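Local atomic coordinates of ABC sugar (Ribose) transporter, periplasmic substrate-binding subunit (Rhodobacter sphaeroides, PDB entry 3L49), a protein that probably binds a sugar in the bacterial periplasm and presents it to an ABC transporter for uptake. Residues N107-A112 against I142-M147; A194-D200 against I218-D224; G241-Q247 against A274-T280. One frame throughout, in Å; residues are numbered along the deposited sequence.

In the fold
Along the chain, interaction 1 comes first, closing a 29-residue excursion that holds strand 126-131 and bringing helix 107-122 against helix 138-152. Interaction 2 follows: strand 194-197, helix 200-212 and strand 219-222 form a beta-alpha-beta unit whose two strands pair in parallel. Interaction 3 comes last and adds antiparallel pairing of strand 240-245 with strand 271-280, which links the two lobes. The three are in series; none encloses or crosses another. They touch nonetheless: R143 reaches C198 and V223, I110 packs on A244 and A276, and strand 240-245 bonds to strand 219-222. Together they join two helices, a beta-alpha-beta unit and the crossover strand 271-280 around R143, D224 and Q246, whose side chains lie near the bound unknown ligand.

Interaction 1. Residues N107-A112 against I142-M147; sequences NYSIGA and IRYDQM
N107 and R143 lock together the first turn of helix 107-122 and the middle of helix 138-152, two neighbouring helices in the C-terminal lobe of a type I periplasmic-binding-protein fold. The short segments cross at -47° with their axes 7.7 Å apart. R143 grips the amide oxygen side-on: NE reaches N107 OD1 at 2.8 Å, and NH2 comes to the same OD1 at 2.9 Å. Both nitrogens approach from one face of the amide, NE well above the carbonyl plane and off any lone pair, NH2 tilted less. The R143 chain, extended from CG to NE, carries the guanidinium to that oxygen, while NH1 hydrogen-bonds the bound unknown ligand and, weakly, C198 O.

One turn further along helix 138-152, Q146 NE2 donates to Y108 O at 2.6 Å in a nearly straight bond (171°). The same oxygen also accepts the helical bond of A112 N from the opposite face of its plane, so two donors hold it. A bend at chi2 (-72°) turns the Q146 amide back onto this carbonyl. Beside it, I142 CG2 sits over one face of the Y108 ring, 4.0 Å from the centroid and offset toward the rim, a CH-pi contact. That methyl also rests on N107 O at 3.6 Å.

Close approach of the backbones depends on G111, whose CA lies 4.3 Å from R143 CA. A beta carbon at this glycine would collide with Q146 CB, which instead packs at 3.6 Å from G111 C.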
loop_
_atom_site.group_PDB
_atom_site.type_symbol
_atom_site.label_atom_id
_atom_site.label_comp_id
_atom_site.label_asym_id
_atom_site.label_seq_id
_atom_site.Cartn_x
_atom_site.Cartn_y
_atom_site.Cartn_z
ATOM N N ASN A 107 -4.549 -8.214 -3.143
ATOM C CA ASN A 107 -3.357 -7.649 -3.763
ATOM C C ASN A 107 -2.803 -8.523 -4.864
ATOM O O ASN A 107 -2.011 -8.066 -5.692
ATOM C CB ASN A 107 -2.319 -7.314 -2.694
ATOM C CG ASN A 107 -2.709 -6.085 -1.915
ATOM O OD1 ASN A 107 -2.647 -4.976 -2.441
ATOM N ND2 ASN A 107 -3.160 -6.269 -0.671
ATOM N N TYR A 108 -3.277 -9.769 -4.870
ATOM C CA TYR A 108 -2.963 -10.769 -5.883
ATOM C C TYR A 108 -3.646 -10.445 -7.208
ATOM O O TYR A 108 -3.005 -10.473 -8.253
ATOM C CB TYR A 108 -3.412 -12.148 -5.401
ATOM C CG TYR A 108 -2.772 -12.603 -4.108
ATOM C CD1 TYR A 108 -3.372 -12.341 -2.874
ATOM C CD2 TYR A 108 -1.573 -13.307 -4.120
ATOM C CE1 TYR A 108 -2.787 -12.762 -1.691
ATOM C CE2 TYR A 108 -0.985 -13.725 -2.949
ATOM C CZ TYR A 108 -1.593 -13.458 -1.740
ATOM O OH TYR A 108 -0.995 -13.897 -0.574
ATOM N N SER A 109 -4.947 -10.151 -7.150
ATOM C CA SER A 109 -5.727 -9.710 -8.311
ATOM C C SER A 109 -5.248 -8.335 -8.751
ATOM O O SER A 109 -4.938 -8.128 -9.925
ATOM C CB SER A 109 -7.229 -9.628 -7.979
ATOM O OG SER A 109 -7.768 -10.881 -7.604
ATOM N N ILE A 110 -5.203 -7.407 -7.792
ATOM C CA ILE A 110 -4.704 -6.048 -8.004
ATOM C C ILE A 110 -3.358 -6.059 -8.722
ATOM O O ILE A 110 -3.214 -5.410 -9.759
ATOM C CB ILE A 110 -4.613 -5.279 -6.660
ATOM C CG1 ILE A 110 -5.992 -4.753 -6.254
ATOM C CG2 ILE A 110 -3.606 -4.126 -6.710
ATOM C CD1 ILE A 110 -6.090 -4.394 -4.774
ATOM N N GLY A 111 -2.404 -6.833 -8.201
ATOM C CA GLY A 111 -1.054 -6.855 -8.738
ATOM C C GLY A 111 -1.051 -7.352 -10.163
ATOM O O GLY A 111 -0.363 -6.793 -11.017
ATOM N N ALA A 112 -1.846 -8.390 -10.416
ATOM C CA ALA A 112 -1.932 -8.996 -11.734
ATOM C C ALA A 112 -2.622 -8.083 -12.740
ATOM O O ALA A 112 -2.046 -7.788 -13.788
ATOM C CB ALA A 112 -2.628 -10.359 -11.657
ATOM N N ILE A 142 3.684 -8.650 -2.711
ATOM C CA ILE A 142 2.683 -9.309 -3.546
ATOM C C ILE A 142 2.520 -8.559 -4.866
ATOM O O ILE A 142 2.599 -9.166 -5.938
ATOM C CB ILE A 142 1.313 -9.437 -2.830
ATOM C CG1 ILE A 142 1.442 -10.264 -1.540
ATOM C CG2 ILE A 142 0.278 -10.058 -3.770
ATOM C CD1 ILE A 142 0.260 -10.081 -0.548
ATOM N N ARG A 143 2.329 -7.240 -4.787
ATOM C CA ARG A 143 2.151 -6.405 -5.979
ATOM C C ARG A 143 3.320 -6.501 -6.963
ATOM O O ARG A 143 3.113 -6.561 -8.171
ATOM C CB ARG A 143 1.897 -4.952 -5.589
ATOM C CG ARG A 143 0.495 -4.676 -5.070
ATOM C CD ARG A 143 0.506 -3.426 -4.219
ATOM N NE ARG A 143 -0.666 -3.296 -3.360
ATOM C CZ ARG A 143 -0.796 -2.369 -2.417
ATOM N NH1 ARG A 143 0.181 -1.498 -2.214
ATOM N NH2 ARG A 143 -1.908 -2.302 -1.683
ATOM N N TYR A 144 4.541 -6.543 -6.439
ATOM C CA TYR A 144 5.727 -6.717 -7.273
ATOM C C TYR A 144 5.817 -8.114 -7.877
ATOM O O TYR A 144 6.112 -8.247 -9.068
ATOM C CB TYR A 144 6.999 -6.393 -6.489
ATOM C CG TYR A 144 8.265 -6.574 -7.292
ATOM C CD1 TYR A 144 8.706 -5.574 -8.164
ATOM C CD2 TYR A 144 9.020 -7.748 -7.190
ATOM C CE1 TYR A 144 9.868 -5.738 -8.913
ATOM C CE2 TYR A 144 10.181 -7.921 -7.926
ATOM C CZ TYR A 144 10.592 -6.915 -8.785
ATOM O OH TYR A 144 11.731 -7.080 -9.514
ATOM N N ASP A 145 5.581 -9.144 -7.059
ATOM C CA ASP A 145 5.653 -10.540 -7.519
ATOM C C ASP A 145 4.702 -10.847 -8.678
ATOM O O ASP A 145 5.087 -11.528 -9.639
ATOM C CB ASP A 145 5.384 -11.520 -6.373
ATOM C CG ASP A 145 6.582 -11.692 -5.442
ATOM O OD1 ASP A 145 6.389 -12.210 -4.319
ATOM O OD2 ASP A 145 7.712 -11.318 -5.818
ATOM N N GLN A 146 3.474 -10.332 -8.579
ATOM C CA GLN A 146 2.443 -10.549 -9.595
ATOM C C GLN A 146 2.795 -9.871 -10.898
ATOM O O GLN A 146 2.563 -10.431 -11.962
ATOM C CB GLN A 146 1.069 -10.066 -9.107
ATOM C CG GLN A 146 0.525 -10.808 -7.870
ATOM C CD GLN A 146 0.074 -12.236 -8.183
ATOM O OE1 GLN A 146 0.872 -13.169 -8.191
ATOM N NE2 GLN A 146 -1.209 -12.401 -8.430
ATOM N N MET A 147 3.362 -8.671 -10.801
ATOM C CA MET A 147 3.834 -7.921 -11.962
ATOM C C MET A 147 4.899 -8.728 -12.696
ATOM O O MET A 147 4.817 -8.925 -13.912
ATOM C CB MET A 147 4.365 -6.529 -11.530
ATOM C CG MET A 147 4.812 -5.571 -12.673
ATOM S SD MET A 147 6.582 -5.666 -13.117
ATOM C CE MET A 147 7.313 -5.894 -11.516
#

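Interaction 2. Residues A194-D200 against I218-D224; sequences AIWACWD and IRTYGVD
A194 opens the parallel pairing of strand 194-197 with strand 219-222 by turning its CA-H toward R219 O, while its CB lies 4.2 Å from Y221 CE1 on the sheet face that both side chains share. I195 carries the ladder: its N donates to R219 O at 3.0 Å, and its O accepts from Y221 N at 2.8 Å, nearly in line with the C=O bond. I195 itself points to the other face, where CG1 meets I218 CG2 at 4.1 Å and CB meets T220 CG2. W196 returns to the first face beside Y221. A197 N then closes the ladder on Y221 O at 3.2 Å. The two strands belong to a beta-alpha-beta unit, joined through helix 200-212.

Beyond the strand, C198 is disulfide-bonded to C140, and its O sits 3.5 Å from V223 CB. W199 directs its CA-H to V223 O, and D200 N makes a weak, bent bond (117°) to that same oxygen. The D200 carboxylate stands almost perpendicular to that of D224 (89°), with D200 OD2 3.3 Å from D224 CB and accepting a hydrogen bond from S226 N. With an alanine here, the S226 amide would probably lose its acceptor and the turn after D224 would be freer to move. D224 itself lies with its side chain beside the bound unknown ligand.

D200 OD1 is buried without a partner in the model, and D224 OD2 lies 5.1 Å from D200 OD2. Both would tend to raise the pKa, against which the amide donors at OD2 and the start of helix 200-212 probably act.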
loop_
_atom_site.group_PDB
_atom_site.type_symbol
_atom_site.label_atom_id
_atom_site.label_comp_id
_atom_site.label_asym_id
_atom_site.label_seq_id
_atom_site.Cartn_x
_atom_site.Cartn_y
_atom_site.Cartn_z
ATOM N N ALA A 194 6.763 2.481 -19.976
ATOM C CA ALA A 194 5.894 2.375 -18.806
ATOM C C ALA A 194 6.671 2.605 -17.525
ATOM O O ALA A 194 7.877 2.370 -17.473
ATOM C CB ALA A 194 5.213 1.010 -18.768
ATOM N N ILE A 195 5.977 3.078 -16.492
ATOM C CA ILE A 195 6.567 3.208 -15.162
ATOM C C ILE A 195 5.617 2.602 -14.128
ATOM O O ILE A 195 4.416 2.891 -14.126
ATOM C CB ILE A 195 6.938 4.686 -14.794
ATOM C CG1 ILE A 195 7.785 5.342 -15.888
ATOM C CG2 ILE A 195 7.689 4.752 -13.468
ATOM C CD1 ILE A 195 8.258 6.779 -15.577
ATOM N N TRP A 196 6.171 1.759 -13.261
ATOM C CA TRP A 196 5.409 1.022 -12.261
ATOM C C TRP A 196 5.883 1.334 -10.828
ATOM O O TRP A 196 7.084 1.490 -10.576
ATOM C CB TRP A 196 5.532 -0.494 -12.548
ATOM C CG TRP A 196 4.749 -1.362 -11.605
ATOM C CD1 TRP A 196 3.464 -1.788 -11.764
ATOM C CD2 TRP A 196 5.190 -1.886 -10.344
ATOM N NE1 TRP A 196 3.075 -2.542 -10.687
ATOM C CE2 TRP A 196 4.114 -2.618 -9.798
ATOM C CE3 TRP A 196 6.386 -1.804 -9.621
ATOM C CZ2 TRP A 196 4.200 -3.271 -8.563
ATOM C CZ3 TRP A 196 6.467 -2.448 -8.387
ATOM C CH2 TRP A 196 5.381 -3.169 -7.874
ATOM N N ALA A 197 4.931 1.401 -9.895
ATOM C CA ALA A 197 5.220 1.338 -8.450
ATOM C C ALA A 197 4.116 0.582 -7.707
ATOM O O ALA A 197 3.000 0.450 -8.214
ATOM C CB ALA A 197 5.414 2.720 -7.859
ATOM N N CYS A 198 4.425 0.097 -6.503
ATOM C CA CYS A 198 3.457 -0.671 -5.712
ATOM C C CYS A 198 2.463 0.253 -5.006
ATOM O O CYS A 198 1.535 -0.208 -4.335
ATOM C CB CYS A 198 4.156 -1.599 -4.704
ATOM S SG CYS A 198 4.969 -0.751 -3.308
ATOM N N TRP A 199 2.661 1.557 -5.175
ATOM C CA TRP A 199 1.754 2.561 -4.626
ATOM C C TRP A 199 1.747 3.860 -5.434
ATOM O O TRP A 199 2.657 4.115 -6.221
ATOM C CB TRP A 199 1.996 2.796 -3.120
ATOM C CG TRP A 199 3.328 3.399 -2.748
ATOM C CD1 TRP A 199 4.564 2.994 -3.153
ATOM C CD2 TRP A 199 3.541 4.499 -1.861
ATOM N NE1 TRP A 199 5.531 3.786 -2.597
ATOM C CE2 TRP A 199 4.933 4.715 -1.791
ATOM C CE3 TRP A 199 2.692 5.325 -1.120
ATOM C CZ2 TRP A 199 5.495 5.728 -1.015
ATOM C CZ3 TRP A 199 3.253 6.331 -0.342
ATOM C CH2 TRP A 199 4.638 6.529 -0.307
ATOM N N ASP A 200 0.693 4.646 -5.213
ATOM C CA ASP A 200 0.317 5.864 -5.958
ATOM C C ASP A 200 1.290 7.024 -5.947
ATOM O O ASP A 200 1.538 7.654 -6.980
ATOM C CB ASP A 200 -0.954 6.439 -5.329
ATOM C CG ASP A 200 -2.163 6.203 -6.154
ATOM O OD1 ASP A 200 -2.007 5.936 -7.358
ATOM O OD2 ASP A 200 -3.268 6.298 -5.593
ATOM N N ILE A 218 4.735 7.703 -22.767
ATOM C CA ILE A 218 4.982 6.817 -21.634
ATOM C C ILE A 218 3.812 6.944 -20.666
ATOM O O ILE A 218 3.294 8.039 -20.472
ATOM C CB ILE A 218 6.320 7.154 -20.929
ATOM C CG1 ILE A 218 7.481 7.059 -21.925
ATOM C CG2 ILE A 218 6.559 6.249 -19.708
ATOM C CD1 ILE A 218 8.781 7.647 -21.438
ATOM N N ARG A 219 3.378 5.821 -20.094
ATOM C CA ARG A 219 2.289 5.834 -19.128
ATOM C C ARG A 219 2.753 5.320 -17.769
ATOM O O ARG A 219 3.655 4.488 -17.687
ATOM C CB ARG A 219 1.080 5.039 -19.646
ATOM C CG ARG A 219 0.397 5.632 -20.889
ATOM C CD ARG A 219 -0.407 6.894 -20.572
ATOM N NE ARG A 219 -1.146 7.394 -21.733
ATOM C CZ ARG A 219 -0.784 8.434 -22.482
ATOM N NH1 ARG A 219 0.318 9.122 -22.209
ATOM N NH2 ARG A 219 -1.536 8.795 -23.510
ATOM N N THR A 220 2.155 5.844 -16.700
ATOM C CA THR A 220 2.501 5.417 -15.333
ATOM C C THR A 220 1.383 4.599 -14.693
ATOM O O THR A 220 0.206 4.795 -15.001
ATOM C CB THR A 220 2.838 6.598 -14.387
ATOM O OG1 THR A 220 1.671 7.405 -14.182
ATOM C CG2 THR A 220 3.990 7.446 -14.932
ATOM N N TYR A 221 1.762 3.684 -13.800
ATOM C CA TYR A 221 0.830 2.748 -13.178
ATOM C C TYR A 221 1.142 2.580 -11.710
ATOM O O TYR A 221 2.292 2.353 -11.339
ATOM C CB TYR A 221 0.893 1.381 -13.879
ATOM C CG TYR A 221 0.566 1.465 -15.349
ATOM C CD1 TYR A 221 1.557 1.760 -16.280
ATOM C CD2 TYR A 221 -0.742 1.305 -15.802
ATOM C CE1 TYR A 221 1.265 1.885 -17.620
ATOM C CE2 TYR A 221 -1.048 1.424 -17.148
ATOM C CZ TYR A 221 -0.032 1.705 -18.047
ATOM O OH TYR A 221 -0.297 1.823 -19.377
ATOM N N GLY A 222 0.113 2.666 -10.874
ATOM C CA GLY A 222 0.297 2.504 -9.434
ATOM C C GLY A 222 -0.961 2.028 -8.752
ATOM O O GLY A 222 -1.947 1.708 -9.411
ATOM N N VAL A 223 -0.920 2.000 -7.423
ATOM C CA VAL A 223 -1.973 1.408 -6.605
ATOM C C VAL A 223 -2.317 2.359 -5.471
ATOM O O VAL A 223 -1.412 2.913 -4.867
ATOM C CB VAL A 223 -1.493 0.072 -5.974
ATOM C CG1 VAL A 223 -2.466 -0.414 -4.890
ATOM C CG2 VAL A 223 -1.267 -1.014 -7.032
ATOM N N ASP A 224 -3.616 2.573 -5.239
ATOM C CA ASP A 224 -4.212 3.124 -3.992
ATOM C C ASP A 224 -5.479 3.892 -4.273
ATOM O O ASP A 224 -6.492 3.676 -3.620
ATOM C CB ASP A 224 -3.276 4.011 -3.157
ATOM C CG ASP A 224 -2.436 3.215 -2.178
ATOM O OD1 ASP A 224 -2.594 1.978 -2.139
ATOM O OD2 ASP A 224 -1.606 3.824 -1.473
#

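Interaction 3. Residues G241-Q247 against A274-T280; sequences GAVAAQQ and APAVLIT
V243 and I279 exchange both backbone bonds of an antiparallel hydrogen-bonded pair: V243 N donates to I279 O at 2.9 Å, and I279 N returns to V243 O at 2.8 Å. Two residues along, A245 and V277 repeat the exchange less evenly. A245 N to V277 O is 2.7 Å, with the donor almost in line with the carbonyl bond, whereas V277 N to A245 O stretches to 3.1 Å. A244 and L278 form the non-hydrogen-bonded pair that separates the two. This ladder is part of the crossover between the two lobes of a type I periplasmic-binding-protein fold, where strand 271-280 runs antiparallel to 240-245 on one side and parallel to 101-105 on the other, the one antiparallel step in the sheet.

The side chains pack on two faces. On one, V243 and I279 run side by side, pointing the same way, with V243 CG1 3.9 Å from I279 CB; V233 of helix 227-234 touches both. I279 keeps CG1 opposite its carbonyl carbon (chi1 -59°) and extends from there (chi2 176°), which brings CD1 to 3.6 Å from A245 CB. On the other face A242 CB touches T280 CG2, and helix 107-122 lies against it, I110 meeting A244 and A276.

At the end of the pairing, Q246 turns away: its OE1 bonds S105 OG, and its NE2 hydrogen-bonds the bound unknown ligand. Q247, at the N-cap position before helix 248-263, crosses the P275 ring instead, its OE1 3.4 Å from P275 CD and its NE2 3.6 Å from P275 CB.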
loop_
_atom_site.group_PDB
_atom_site.type_symbol
_atom_site.label_atom_id
_atom_site.label_comp_id
_atom_site.label_asym_id
_atom_site.label_seq_id
_atom_site.Cartn_x
_atom_site.Cartn_y
_atom_site.Cartn_z
ATOM N N GLY A 241 -1.594 6.334 -16.434
ATOM C CA GLY A 241 -2.200 5.253 -17.222
ATOM C C GLY A 241 -3.285 4.406 -16.574
ATOM O O GLY A 241 -4.280 4.087 -17.227
ATOM N N ALA A 242 -3.084 4.016 -15.312
ATOM C CA ALA A 242 -4.082 3.255 -14.547
ATOM C C ALA A 242 -3.768 3.223 -13.062
ATOM O O ALA A 242 -2.615 3.340 -12.655
ATOM C CB ALA A 242 -4.237 1.811 -15.082
ATOM N N VAL A 243 -4.808 3.048 -12.258
ATOM C CA VAL A 243 -4.666 2.969 -10.811
ATOM C C VAL A 243 -5.606 1.912 -10.234
ATOM O O VAL A 243 -6.764 1.808 -10.639
ATOM C CB VAL A 243 -4.841 4.369 -10.135
ATOM C CG1 VAL A 243 -6.241 4.957 -10.364
ATOM C CG2 VAL A 243 -4.516 4.309 -8.664
ATOM N N ALA A 244 -5.089 1.104 -9.317
ATOM C CA ALA A 244 -5.918 0.195 -8.539
ATOM C C ALA A 244 -6.472 0.941 -7.327
ATOM O O ALA A 244 -5.773 1.133 -6.332
ATOM C CB ALA A 244 -5.116 -1.019 -8.112
ATOM N N ALA A 245 -7.727 1.373 -7.419
ATOM C CA ALA A 245 -8.330 2.182 -6.365
ATOM C C ALA A 245 -8.895 1.351 -5.219
ATOM O O ALA A 245 -9.874 0.628 -5.398
ATOM C CB ALA A 245 -9.392 3.072 -6.936
ATOM N N GLN A 246 -8.287 1.493 -4.038
ATOM C CA GLN A 246 -8.664 0.744 -2.842
ATOM C C GLN A 246 -9.639 1.510 -1.953
ATOM O O GLN A 246 -9.907 2.682 -2.181
ATOM C CB GLN A 246 -7.424 0.438 -2.011
ATOM C CG GLN A 246 -6.378 -0.438 -2.670
ATOM C CD GLN A 246 -5.268 -0.753 -1.704
ATOM O OE1 GLN A 246 -5.309 -1.764 -1.005
ATOM N NE2 GLN A 246 -4.293 0.143 -1.611
ATOM N N GLN A 247 -10.146 0.847 -0.914
ATOM C CA GLN A 247 -11.005 1.504 0.074
ATOM C C GLN A 247 -10.420 1.461 1.497
ATOM O O GLN A 247 -10.871 0.646 2.316
ATOM C CB GLN A 247 -12.399 0.870 0.060
ATOM C CG GLN A 247 -13.132 0.965 -1.270
ATOM C CD GLN A 247 -14.190 -0.109 -1.435
ATOM O OE1 GLN A 247 -14.751 -0.605 -0.458
ATOM N NE2 GLN A 247 -14.477 -0.467 -2.680
ATOM N N ALA A 274 -11.431 -5.924 1.371
ATOM C CA ALA A 274 -12.325 -4.879 0.867
ATOM C C ALA A 274 -12.218 -4.936 -0.656
ATOM O O ALA A 274 -11.236 -5.466 -1.166
ATOM C CB ALA A 274 -11.919 -3.510 1.390
ATOM N N PRO A 275 -13.248 -4.454 -1.385
ATOM C CA PRO A 275 -13.134 -4.402 -2.844
ATOM C C PRO A 275 -12.172 -3.323 -3.333
ATOM O O PRO A 275 -11.934 -2.334 -2.641
ATOM C CB PRO A 275 -14.555 -4.046 -3.300
ATOM C CG PRO A 275 -15.429 -4.283 -2.109
ATOM C CD PRO A 275 -14.575 -3.997 -0.933
ATOM N N ALA A 276 -11.627 -3.535 -4.522
ATOM C CA ALA A 276 -10.852 -2.527 -5.216
ATOM C C ALA A 276 -11.184 -2.599 -6.696
ATOM O O ALA A 276 -11.558 -3.654 -7.199
ATOM C CB ALA A 276 -9.386 -2.749 -4.994
ATOM N N VAL A 277 -11.070 -1.473 -7.390
ATOM C CA VAL A 277 -11.334 -1.428 -8.831
ATOM C C VAL A 277 -10.054 -1.005 -9.541
ATOM O O VAL A 277 -9.229 -0.313 -8.953
ATOM C CB VAL A 277 -12.451 -0.411 -9.202
ATOM C CG1 VAL A 277 -13.166 -0.835 -10.487
ATOM C CG2 VAL A 277 -13.461 -0.252 -8.073
ATOM N N LEU A 278 -9.897 -1.431 -10.794
ATOM C CA LEU A 278 -8.915 -0.847 -11.699
ATOM C C LEU A 278 -9.562 0.317 -12.455
ATOM O O LEU A 278 -10.657 0.184 -12.997
ATOM C CB LEU A 278 -8.378 -1.895 -12.677
ATOM C CG LEU A 278 -7.187 -1.484 -13.543
ATOM C CD1 LEU A 278 -5.913 -1.517 -12.732
ATOM C CD2 LEU A 278 -7.061 -2.403 -14.748
ATOM N N ILE A 279 -8.884 1.462 -12.461
ATOM C CA ILE A 279 -9.362 2.661 -13.147
ATOM C C ILE A 279 -8.345 3.038 -14.221
ATOM O O ILE A 279 -7.195 3.329 -13.912
ATOM C CB ILE A 279 -9.531 3.841 -12.167
ATOM C CG1 ILE A 279 -10.511 3.490 -11.047
ATOM C CG2 ILE A 279 -9.977 5.091 -12.906
ATOM C CD1 ILE A 279 -10.646 4.582 -9.986
ATOM N N THR A 280 -8.763 3.018 -15.483
ATOM C CA THR A 280 -7.864 3.342 -16.593
ATOM C C THR A 280 -8.330 4.622 -17.274
ATOM O O THR A 280 -9.349 5.199 -16.882
ATOM C CB THR A 280 -7.770 2.200 -17.628
ATOM O OG1 THR A 280 -8.953 2.185 -18.434
ATOM C CG2 THR A 280 -7.606 0.852 -16.949
#